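Side-chain contacts in core protein VP7 (Bluetongue virus, PDB 1BVP), which forms the trimeric capsomers, 260 of them on a VP3 scaffold, that make up a layer of the bluetongue virus core and can bind receptors on the host cell surface: residues Gln173-Arg178 and Ile245-Tyr250; Val210-Val215 and Arg221-Asp226. All coordinates share one frame; numbering follows the deposited sequence.

Contact 1 (Gln173-Arg178 and Ile245-Tyr250); sequences QIFQGR and IQVVFY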
# COMPACT_ATOMS: atom_id res chain seq x y z
N GLN A 173 27.24 4.26 -17.22
CA GLN A 173 26.44 4.60 -18.39
C GLN A 173 25.33 3.64 -18.76
O GLN A 173 24.41 4.02 -19.50
CB GLN A 173 27.30 4.96 -19.63
CG GLN A 173 28.44 3.99 -19.96
CD GLN A 173 29.61 3.99 -18.94
OE1 GLN A 173 29.82 4.95 -18.17
NE2 GLN A 173 30.37 2.89 -18.92
N ILE A 174 25.39 2.42 -18.26
CA ILE A 174 24.36 1.40 -18.57
C ILE A 174 23.04 1.83 -17.88
O ILE A 174 21.94 1.55 -18.38
CB ILE A 174 24.85 -0.04 -18.11
CG1 ILE A 174 23.86 -1.14 -18.46
CG2 ILE A 174 25.07 -0.10 -16.61
CD1 ILE A 174 23.78 -1.45 -19.91
N PHE A 175 23.20 2.55 -16.77
CA PHE A 175 22.11 3.07 -15.95
C PHE A 175 21.55 4.42 -16.40
O PHE A 175 20.44 4.78 -16.00
CB PHE A 175 22.57 3.26 -14.52
CG PHE A 175 22.85 1.99 -13.79
CD1 PHE A 175 21.81 1.29 -13.18
CD2 PHE A 175 24.14 1.51 -13.68
CE1 PHE A 175 22.07 0.11 -12.46
CE2 PHE A 175 24.41 0.34 -12.97
CZ PHE A 175 23.38 -0.36 -12.36
N GLN A 176 22.32 5.17 -17.17
CA GLN A 176 21.93 6.52 -17.59
C GLN A 176 20.95 6.64 -18.75
O GLN A 176 20.69 5.66 -19.45
CB GLN A 176 23.19 7.39 -17.75
CG GLN A 176 24.00 7.38 -16.39
CD GLN A 176 25.34 8.10 -16.43
OE1 GLN A 176 25.92 8.32 -17.50
NE2 GLN A 176 25.86 8.45 -15.24
N GLY A 177 20.28 7.79 -18.82
CA GLY A 177 19.31 8.04 -19.88
C GLY A 177 17.92 7.44 -19.74
O GLY A 177 17.03 7.74 -20.53
N ARG A 178 17.73 6.55 -18.76
CA ARG A 178 16.43 5.92 -18.53
C ARG A 178 15.91 6.42 -17.20
O ARG A 178 16.67 6.48 -16.21
CB ARG A 178 16.54 4.38 -18.50
CG ARG A 178 17.94 3.79 -18.29
CD ARG A 178 18.04 2.30 -18.68
NE ARG A 178 17.36 1.98 -19.94
CZ ARG A 178 16.06 1.68 -20.05
NH1 ARG A 178 15.25 1.62 -18.98
NH2 ARG A 178 15.54 1.48 -21.25
N ILE A 245 24.77 -6.67 -10.39
CA ILE A 245 24.40 -5.44 -9.69
C ILE A 245 22.91 -5.30 -9.83
O ILE A 245 22.37 -5.25 -10.95
CB ILE A 245 25.08 -4.22 -10.26
CG1 ILE A 245 26.59 -4.33 -10.04
CG2 ILE A 245 24.55 -3.00 -9.56
CD1 ILE A 245 27.37 -3.24 -10.78
N GLN A 246 22.24 -5.39 -8.69
CA GLN A 246 20.78 -5.30 -8.61
C GLN A 246 20.27 -3.93 -8.18
O GLN A 246 20.78 -3.36 -7.20
CB GLN A 246 20.29 -6.26 -7.56
CG GLN A 246 18.80 -6.32 -7.49
CD GLN A 246 18.31 -7.17 -6.33
OE1 GLN A 246 19.11 -7.77 -5.59
NE2 GLN A 246 16.99 -7.21 -6.14
N VAL A 247 19.29 -3.40 -8.91
CA VAL A 247 18.64 -2.14 -8.53
C VAL A 247 17.44 -2.58 -7.68
O VAL A 247 16.37 -2.95 -8.22
CB VAL A 247 18.16 -1.29 -9.73
CG1 VAL A 247 17.35 -0.13 -9.25
CG2 VAL A 247 19.35 -0.75 -10.50
N VAL A 248 17.63 -2.60 -6.36
CA VAL A 248 16.57 -3.03 -5.46
C VAL A 248 15.32 -2.13 -5.51
O VAL A 248 14.20 -2.64 -5.43
CB VAL A 248 17.10 -3.39 -4.07
CG1 VAL A 248 18.33 -2.66 -3.78
CG2 VAL A 248 16.05 -3.15 -3.04
N PHE A 249 15.52 -0.83 -5.71
CA PHE A 249 14.44 0.14 -5.92
C PHE A 249 15.08 1.48 -6.16
O PHE A 249 16.24 1.68 -5.82
CB PHE A 249 13.43 0.23 -4.76
CG PHE A 249 13.99 0.80 -3.50
CD1 PHE A 249 14.58 -0.03 -2.54
CD2 PHE A 249 13.94 2.16 -3.25
CE1 PHE A 249 15.12 0.50 -1.36
CE2 PHE A 249 14.48 2.70 -2.07
CZ PHE A 249 15.06 1.86 -1.13
N TYR A 250 14.34 2.37 -6.79
CA TYR A 250 14.86 3.71 -7.06
C TYR A 250 13.76 4.74 -6.77
O TYR A 250 12.58 4.37 -6.67
CB TYR A 250 15.33 3.85 -8.51
CG TYR A 250 14.25 3.76 -9.57
CD1 TYR A 250 13.64 2.54 -9.88
CD2 TYR A 250 13.87 4.90 -10.31
CE1 TYR A 250 12.67 2.45 -10.91
CE2 TYR A 250 12.91 4.82 -11.34
CZ TYR A 250 12.34 3.59 -11.64
OH TYR A 250 11.51 3.46 -12.73
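Phe175 meets Ile245 and Val247 with the rim of its ring, and these two apolar pairs make up the whole of the contact. Both aliphatic side chains approach at the edge, near the ring plane, each through its CG2 methyl: CE1 of Phe175 lies 3.5 Å from CG2 of Val247, and its CZ lies 4.0 Å from CG2 of Ile245. The two methyls take neighbouring positions on one rim, while Trp225 sets its edge over one face of the ring. Val247 comes head-on against the ring, whereas Ile245 runs slantwise to it. With CG beside the backbone N and anti to the carbonyl carbon (chi1 -69°), the phenyl group is carried from the loop toward the strand, spanning a CA-to-CA separation of 9.7 Å between Phe175 and Val247. A large, flat side chain suits that gap, and beta-branched residues suit the extended strand, where each offers a methyl close to the backbone.

Alternation along the strand sorts the residues by chemistry. Ile245 and Val247 point toward the loop, while Gln246 between them points away, its OE1 accepting a hydrogen bond from Arg189 and its side chain packing on Pro156 of a neighbouring subunit.

Polar bonds of the loop go elsewhere: Gln176 NE2 donates to the carbonyl of Gly227 and Arg178 NH2 to that of Glu131. Within the loop, Gln173 O receives a weak bond from Gln176 N at 3.3 Å.

No hydrogen bond or salt bridge crosses between the two segments, and all three touching residues are buried. Their attachment therefore rests on hydrophobic burial and van der Waals contact, which depend on shape more than on strict direction.

Contact 2 (Val210-Val215 and Arg221-Asp226); sequences VSVGGV and RIIAWD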
# COMPACT_ATOMS: atom_id res chain seq x y z
N VAL A 210 33.93 -3.19 -6.04
CA VAL A 210 33.00 -2.23 -6.64
C VAL A 210 33.16 -0.98 -5.78
O VAL A 210 33.29 -1.06 -4.55
CB VAL A 210 31.52 -2.72 -6.59
CG1 VAL A 210 30.62 -1.67 -7.20
CG2 VAL A 210 31.37 -4.02 -7.38
N SER A 211 33.31 0.17 -6.41
CA SER A 211 33.47 1.39 -5.65
C SER A 211 32.55 2.45 -6.26
O SER A 211 32.28 2.44 -7.49
CB SER A 211 34.93 1.85 -5.66
OG SER A 211 35.27 2.44 -6.90
N VAL A 212 32.00 3.29 -5.39
CA VAL A 212 31.09 4.34 -5.83
C VAL A 212 31.72 5.67 -5.49
O VAL A 212 32.04 5.92 -4.34
CB VAL A 212 29.71 4.23 -5.14
CG1 VAL A 212 28.81 5.33 -5.67
CG2 VAL A 212 29.06 2.86 -5.42
N GLY A 213 31.93 6.50 -6.51
CA GLY A 213 32.57 7.80 -6.29
C GLY A 213 33.93 7.68 -5.59
O GLY A 213 34.28 8.51 -4.75
N GLY A 214 34.67 6.61 -5.89
CA GLY A 214 35.98 6.44 -5.27
C GLY A 214 36.00 5.66 -3.97
O GLY A 214 37.05 5.19 -3.55
N VAL A 215 34.86 5.55 -3.30
CA VAL A 215 34.83 4.80 -2.04
C VAL A 215 34.40 3.33 -2.25
O VAL A 215 33.53 3.00 -3.05
CB VAL A 215 34.03 5.56 -0.91
CG1 VAL A 215 32.82 6.26 -1.47
CG2 VAL A 215 33.61 4.60 0.21
N ARG A 221 25.07 -5.42 0.55
CA ARG A 221 24.60 -4.36 1.41
C ARG A 221 24.05 -3.31 0.46
O ARG A 221 24.63 -3.08 -0.62
CB ARG A 221 25.77 -3.76 2.22
CG ARG A 221 25.80 -4.14 3.69
CD ARG A 221 26.30 -5.57 3.90
NE ARG A 221 25.65 -6.24 5.03
CZ ARG A 221 25.49 -7.57 5.13
NH1 ARG A 221 25.93 -8.41 4.19
NH2 ARG A 221 24.83 -8.06 6.18
N ILE A 222 22.94 -2.69 0.86
CA ILE A 222 22.31 -1.64 0.04
C ILE A 222 23.18 -0.40 -0.06
O ILE A 222 23.69 0.10 0.94
CB ILE A 222 20.92 -1.24 0.58
CG1 ILE A 222 19.98 -2.42 0.44
CG2 ILE A 222 20.33 -0.14 -0.28
CD1 ILE A 222 18.71 -2.24 1.17
N ILE A 223 23.29 0.11 -1.27
CA ILE A 223 24.07 1.28 -1.55
C ILE A 223 23.16 2.36 -2.12
O ILE A 223 22.40 2.13 -3.06
CB ILE A 223 25.13 0.94 -2.60
CG1 ILE A 223 26.17 -0.01 -2.03
CG2 ILE A 223 25.75 2.21 -3.19
CD1 ILE A 223 26.93 -0.74 -3.12
N ALA A 224 23.27 3.55 -1.55
CA ALA A 224 22.51 4.68 -2.03
C ALA A 224 23.38 5.38 -3.06
O ALA A 224 24.37 6.03 -2.71
CB ALA A 224 22.22 5.59 -0.88
N TRP A 225 23.03 5.26 -4.32
CA TRP A 225 23.83 5.86 -5.36
C TRP A 225 23.04 6.94 -6.09
O TRP A 225 21.91 6.70 -6.53
CB TRP A 225 24.27 4.76 -6.34
CG TRP A 225 25.04 5.22 -7.57
CD1 TRP A 225 26.11 6.06 -7.60
CD2 TRP A 225 24.76 4.88 -8.95
NE1 TRP A 225 26.50 6.30 -8.89
CE2 TRP A 225 25.69 5.59 -9.74
CE3 TRP A 225 23.82 4.06 -9.58
CZ2 TRP A 225 25.70 5.50 -11.15
CZ3 TRP A 225 23.83 3.97 -10.99
CH2 TRP A 225 24.77 4.69 -11.75
N ASP A 226 23.65 8.10 -6.26
CA ASP A 226 23.01 9.22 -6.94
C ASP A 226 22.88 9.09 -8.42
O ASP A 226 22.33 9.97 -9.06
CB ASP A 226 23.73 10.52 -6.66
CG ASP A 226 25.20 10.42 -6.90
OD1 ASP A 226 25.90 9.79 -6.06
OD2 ASP A 226 25.66 10.97 -7.91
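Val212 spreads its two methyls over different partners, CG1 against the indole of Trp225 and CG2 against Ile223. The closest approach is 3.4 Å, from Val212 CG1 to Trp225 CD1, and the same methyl lies 4.1 Å from Trp225 NE1, so it sits by the pyrrole part of the indole and meets the ring obliquely. On its other branch, Val212 CG2 is 4.0 Å from Ile223 CG2, where the two aliphatic side chains pass each other in opposite directions. The valine divides its methyls this way because CG1 stands anti to the backbone N (chi1 -179°) and CG2 beside it.

Val212 closes strand 209-212 and opens a type I' turn to Val215, making a tight beta-hairpin with strand 215-217. The turn is clasped by Val212 N to Val215 O (2.8 Å) and Val215 N to Val212 O (3.0 Å). Glycines suit its corners: both Gly213 and Gly214 have positive phi, and at Gly214 a side chain would press on the preceding carbonyl. Strand 223-225 belongs to the other sheet, pairing with strand 183-195, so the valine packs one sheet against the other, consistent with the jelly-roll beta-sandwich of this domain.

Ile223 points at the hairpin and Ala224 away from it, its methyl packing on Met183 and Tyr185; Trp225 starts off across the gap and brings only its indole to Val212. The indole N-H is satisfied beyond the two segments, Trp225 NE1 donating to the carbonyl of Ala229, a bond that would limit the ring's rotation while CD1 meets the valine. Met217 and Leu231, on the strands flanking Val212 in its sheet, extend the apolar surroundings.

The two contacts lie with their centres about 12 Å apart in the beta-rich part of the chain, the jelly-roll domain, well away from the helices. Along the sequence, 173-178 comes first, then both segments of contact 2, then 245-250, so contact 2 falls within the span that contact 1 brackets. Strand 183-195 connects them, pairing with 223-225 and with 241-252 in one sheet. They also touch directly: Phe175 and Trp225 pack edge-to-face, with Phe175 CG 3.6 Å from Trp225 CZ3. The aromatic pair connects the two apolar clusters. Other residues of both contacts, such as Gln246 and Ile222, touch a neighbouring subunit, so the clusters probably lie just behind the trimer interface.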